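Local coordinates for 5-oxopent-3-ene-1,2,5-tricarboxylate decarboxylase (Exiguobacterium antarcticum B7, PDB 6IYM), which is a magnesium-binding enzyme of the fumarylacetoacetate hydrolase family, a group of proteins built largely from beta sheets, at residues R13-V18 with V27-Y32; P192-V197 with S208-L213. One frame throughout, in Å; residues are numbered along the deposited sequence.

Contact 1: residues R13-V18 with V27-Y32; sequences RARIGV and VTPQVY
T28 OG1 accepts the backbone N-H of I16 over 3.0 Å at a fairly straight 160°, tying the strand 13-20 to the short helix 28-31 that follows its hairpin partner, strand 23-26. A threonine hydroxyl here stands in for a strand carbonyl; its torsion (chi1 -45°) sets OG1 beside its own N, facing the strand. The same oxygen is hydrogen-bonded to OD1 of D26, whose OD2 makes a salt bridge with R15 NE, and one carboxylate thereby holds both the hydroxyl and the arginine. One residue back, V27 N bonds to I16 O at 3.3 Å, with the donor tilted 29° from the carbonyl plane. The R15 chain bends at chi3 and crosses T28 at about a right angle. T28 OG1 lies 3.4 Å above the plane of the R15 guanidinium, toward its rim, while R15 NH2 rests 3.4 Å from T28 CB.

Inward from these bonds the contact is aliphatic, as suits buried branched residues. I16 CG2 meets V27 CG2 at 3.7 Å, and I16 CD1 reaches V31 CG2 more loosely at 4.4 Å. The valines V18 and V27 cross closely, with V18 CG1 just 3.4 Å from V27 CG1.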
# COMPACT_ATOMS: atom_id res chain seq x y z
N ARG A 13 13.48 -5.70 -22.59
CA ARG A 13 11.99 -5.65 -22.71
C ARG A 13 11.32 -6.94 -22.22
O ARG A 13 11.69 -8.05 -22.66
CB ARG A 13 11.58 -5.35 -24.15
CG ARG A 13 11.60 -3.86 -24.47
CD ARG A 13 11.02 -3.50 -25.82
NE ARG A 13 11.87 -3.95 -26.92
CZ ARG A 13 11.58 -4.94 -27.74
NH1 ARG A 13 10.44 -5.61 -27.61
NH2 ARG A 13 12.42 -5.27 -28.70
N ALA A 14 10.28 -6.77 -21.40
CA ALA A 14 9.52 -7.84 -20.72
C ALA A 14 8.91 -8.78 -21.76
O ALA A 14 8.37 -8.29 -22.75
CB ALA A 14 8.45 -7.21 -19.85
N ARG A 15 9.01 -10.09 -21.51
CA ARG A 15 8.21 -11.17 -22.17
C ARG A 15 7.66 -12.10 -21.09
O ARG A 15 8.09 -11.98 -19.94
CB ARG A 15 9.06 -11.92 -23.20
CG ARG A 15 9.30 -11.14 -24.48
CD ARG A 15 9.91 -11.97 -25.60
NE ARG A 15 8.96 -12.90 -26.20
CZ ARG A 15 7.99 -12.57 -27.06
NH1 ARG A 15 7.82 -11.31 -27.43
NH2 ARG A 15 7.20 -13.51 -27.55
N ILE A 16 6.75 -13.01 -21.45
CA ILE A 16 6.09 -13.95 -20.50
C ILE A 16 6.49 -15.37 -20.90
O ILE A 16 6.51 -15.68 -22.12
CB ILE A 16 4.56 -13.77 -20.47
CG1 ILE A 16 4.15 -12.44 -19.84
CG2 ILE A 16 3.88 -14.94 -19.76
CD1 ILE A 16 2.70 -12.08 -20.10
N GLY A 17 6.75 -16.20 -19.90
CA GLY A 17 7.18 -17.59 -20.07
C GLY A 17 6.46 -18.45 -19.07
O GLY A 17 5.98 -17.89 -18.05
N VAL A 18 6.35 -19.75 -19.38
CA VAL A 18 5.80 -20.79 -18.47
C VAL A 18 6.81 -21.93 -18.37
O VAL A 18 7.84 -21.88 -19.09
CB VAL A 18 4.42 -21.31 -18.93
CG1 VAL A 18 3.50 -20.16 -19.30
CG2 VAL A 18 4.53 -22.30 -20.07
N VAL A 27 5.46 -18.08 -24.05
CA VAL A 27 4.00 -18.24 -24.35
C VAL A 27 3.39 -16.90 -24.74
O VAL A 27 2.16 -16.85 -24.93
CB VAL A 27 3.23 -18.81 -23.15
CG1 VAL A 27 3.76 -20.17 -22.73
CG2 VAL A 27 3.19 -17.84 -21.97
N THR A 28 4.18 -15.84 -24.86
CA THR A 28 3.65 -14.46 -25.03
C THR A 28 2.61 -14.46 -26.15
O THR A 28 1.51 -13.94 -25.94
CB THR A 28 4.80 -13.46 -25.21
OG1 THR A 28 5.77 -13.82 -24.22
CG2 THR A 28 4.40 -12.01 -25.08
N PRO A 29 2.91 -15.01 -27.35
CA PRO A 29 1.96 -15.01 -28.47
C PRO A 29 0.56 -15.57 -28.16
O PRO A 29 -0.40 -14.89 -28.48
CB PRO A 29 2.65 -15.89 -29.53
CG PRO A 29 4.13 -15.67 -29.26
CD PRO A 29 4.21 -15.58 -27.75
N GLN A 30 0.45 -16.75 -27.55
CA GLN A 30 -0.88 -17.37 -27.28
C GLN A 30 -1.69 -16.52 -26.30
O GLN A 30 -2.93 -16.51 -26.44
CB GLN A 30 -0.79 -18.79 -26.72
CG GLN A 30 -0.74 -19.88 -27.78
CD GLN A 30 0.63 -20.51 -27.85
OE1 GLN A 30 1.64 -19.81 -28.02
NE2 GLN A 30 0.68 -21.82 -27.71
N VAL A 31 -1.03 -15.84 -25.34
CA VAL A 31 -1.70 -15.13 -24.21
C VAL A 31 -1.89 -13.63 -24.54
O VAL A 31 -2.65 -12.98 -23.80
CB VAL A 31 -0.96 -15.36 -22.87
CG1 VAL A 31 -0.79 -16.84 -22.56
CG2 VAL A 31 0.38 -14.66 -22.80
N TYR A 32 -1.24 -13.12 -25.59
CA TYR A 32 -1.52 -11.78 -26.20
C TYR A 32 -1.28 -10.65 -25.18
O TYR A 32 -2.11 -9.74 -25.09
CB TYR A 32 -2.94 -11.69 -26.76
CG TYR A 32 -3.25 -12.71 -27.83
CD1 TYR A 32 -2.73 -12.58 -29.11
CD2 TYR A 32 -4.03 -13.82 -27.56
CE1 TYR A 32 -2.97 -13.53 -30.09
CE2 TYR A 32 -4.29 -14.78 -28.52
CZ TYR A 32 -3.76 -14.63 -29.80
OH TYR A 32 -4.01 -15.57 -30.76

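Contact 2: residues P192-V197 with S208-L213; sequences PADVLV and SGSTKL
This contact is the open end of an antiparallel beta hairpin, strands 196-201 and 204-210, where the incoming loop P192-V195 meets the 3-10 turn T211-L213; within this chain 204-210 is an outermost strand of its sheet. V197 and G209 form a hydrogen-bonded pair, V197 N reaching G209 O at 2.9 Å and G209 N returning to V197 O. L196 and S210 follow as a non-hydrogen-bonded pair. On the S210 side of the sheet L196 CD1 lies over the neighbouring strand, 3.8 Å from G209 O.

Beyond the strands, T211 carries the ladder on in altered form. Its N donates to V195 O at 2.8 Å, but V195 N bonds back to the hydroxyl T211 OG1, also at 2.8 Å and almost straight (176°). That hydroxyl in turn donates to P192 O at 2.6 Å, approaching from above the carbonyl plane. A chi1 of 51° puts OG1 between its own N and carbonyl carbon, facing the loop, and sends the methyl to V195, where the CG2 atoms of T211 and V195 are tight at 3.5 Å. Y79 and L127 also touch T211, and I265 touches V195.

On the exposed side, S210 OG accepts K212 N at 3.1 Å, forming an ST turn, and donates to D194 OD1 across a modelled gap so short that its exact length is doubtful. D194 OD2 and K212 NZ form a weak salt bridge of 3.4 Å, the two side chains lying side by side and pointing the same way. The chemistry implies a division of labour: T211, both donor and acceptor, serves the backbone of P192 and V195 where regular strand pairing ends, whereas at the surface the nearby lysine would be expected to favour, weakly, a charged D194.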
# COMPACT_ATOMS: atom_id res chain seq x y z
N PRO A 192 0.08 -25.72 -0.29
CA PRO A 192 0.91 -25.09 0.74
C PRO A 192 0.89 -25.71 2.15
O PRO A 192 1.47 -25.09 3.07
CB PRO A 192 0.28 -23.68 0.77
CG PRO A 192 -1.17 -23.93 0.51
CD PRO A 192 -1.17 -24.99 -0.56
N ALA A 193 0.26 -26.88 2.34
CA ALA A 193 0.14 -27.57 3.66
C ALA A 193 1.51 -27.81 4.29
O ALA A 193 1.66 -27.60 5.53
CB ALA A 193 -0.58 -28.89 3.51
N ASP A 194 2.48 -28.26 3.50
CA ASP A 194 3.77 -28.79 4.06
C ASP A 194 4.89 -28.62 3.03
O ASP A 194 5.38 -29.64 2.48
CB ASP A 194 3.60 -30.25 4.52
CG ASP A 194 4.82 -30.91 5.16
OD1 ASP A 194 5.78 -30.20 5.52
OD2 ASP A 194 4.81 -32.15 5.27
N VAL A 195 5.26 -27.37 2.78
CA VAL A 195 6.38 -27.04 1.86
C VAL A 195 7.48 -26.41 2.71
O VAL A 195 7.16 -25.68 3.69
CB VAL A 195 5.96 -26.17 0.66
CG1 VAL A 195 4.80 -26.81 -0.09
CG2 VAL A 195 5.62 -24.75 1.06
N LEU A 196 8.72 -26.68 2.32
CA LEU A 196 9.94 -26.25 3.04
C LEU A 196 10.35 -24.87 2.52
O LEU A 196 10.50 -24.72 1.29
CB LEU A 196 11.04 -27.29 2.83
CG LEU A 196 12.29 -27.06 3.66
CD1 LEU A 196 11.96 -27.01 5.14
CD2 LEU A 196 13.32 -28.14 3.37
N VAL A 197 10.43 -23.90 3.44
CA VAL A 197 10.94 -22.53 3.19
C VAL A 197 12.34 -22.46 3.82
O VAL A 197 12.46 -22.57 5.05
CB VAL A 197 9.98 -21.45 3.75
CG1 VAL A 197 10.50 -20.05 3.48
CG2 VAL A 197 8.55 -21.60 3.20
N SER A 208 14.91 -22.63 7.95
CA SER A 208 14.49 -23.93 7.40
C SER A 208 13.23 -24.46 8.13
O SER A 208 13.37 -25.24 9.10
CB SER A 208 15.63 -24.89 7.51
OG SER A 208 15.39 -26.03 6.71
N GLY A 209 12.04 -24.08 7.67
CA GLY A 209 10.76 -24.35 8.37
C GLY A 209 9.73 -24.76 7.36
O GLY A 209 9.75 -24.18 6.24
N SER A 210 8.95 -25.79 7.67
CA SER A 210 7.79 -26.21 6.84
C SER A 210 6.64 -25.22 7.03
O SER A 210 6.49 -24.71 8.11
CB SER A 210 7.29 -27.58 7.14
OG SER A 210 6.18 -27.86 6.29
N THR A 211 5.81 -25.07 6.01
CA THR A 211 4.55 -24.31 6.13
C THR A 211 3.60 -25.01 7.10
O THR A 211 2.62 -24.37 7.50
CB THR A 211 3.92 -24.10 4.76
OG1 THR A 211 3.85 -25.37 4.11
CG2 THR A 211 4.71 -23.10 3.95
N LYS A 212 3.89 -26.25 7.51
CA LYS A 212 3.10 -26.94 8.58
C LYS A 212 3.29 -26.22 9.92
O LYS A 212 2.40 -26.36 10.77
CB LYS A 212 3.44 -28.44 8.66
CG LYS A 212 4.46 -28.85 9.71
CD LYS A 212 4.98 -30.27 9.51
CE LYS A 212 3.92 -31.34 9.68
NZ LYS A 212 3.95 -32.34 8.58
N LEU A 213 4.35 -25.43 10.12
CA LEU A 213 4.58 -24.69 11.40
C LEU A 213 3.81 -23.36 11.45
O LEU A 213 3.90 -22.69 12.51
CB LEU A 213 6.07 -24.37 11.55
CG LEU A 213 7.02 -25.56 11.64
CD1 LEU A 213 8.44 -25.05 11.90
CD2 LEU A 213 6.59 -26.54 12.70
O HOH W 1 0.42 -24.95 6.12

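Overall arrangement
From the N terminus, contact 1 comes first. Its segments flank the turn and return strand of the hairpin 13-20/23-26, so it closes a short loop and fixes helix 28-31 against strand 13-20, part of a large mixed sheet. Contact 2 opens much later in the chain and closes the hairpin 196-201/204-210 at its open end, in a second, separate mixed sheet. The two closures are in series; neither nests in nor crosses the other. The centres of contact 1 and contact 2 are 31 Å apart, and the nearest atoms of contact 1 and contact 2 are about 19 Å apart. The V197 side chain of contact 2 is about 10 Å from the magnesium ion, which is bound by E124, E126 and D155.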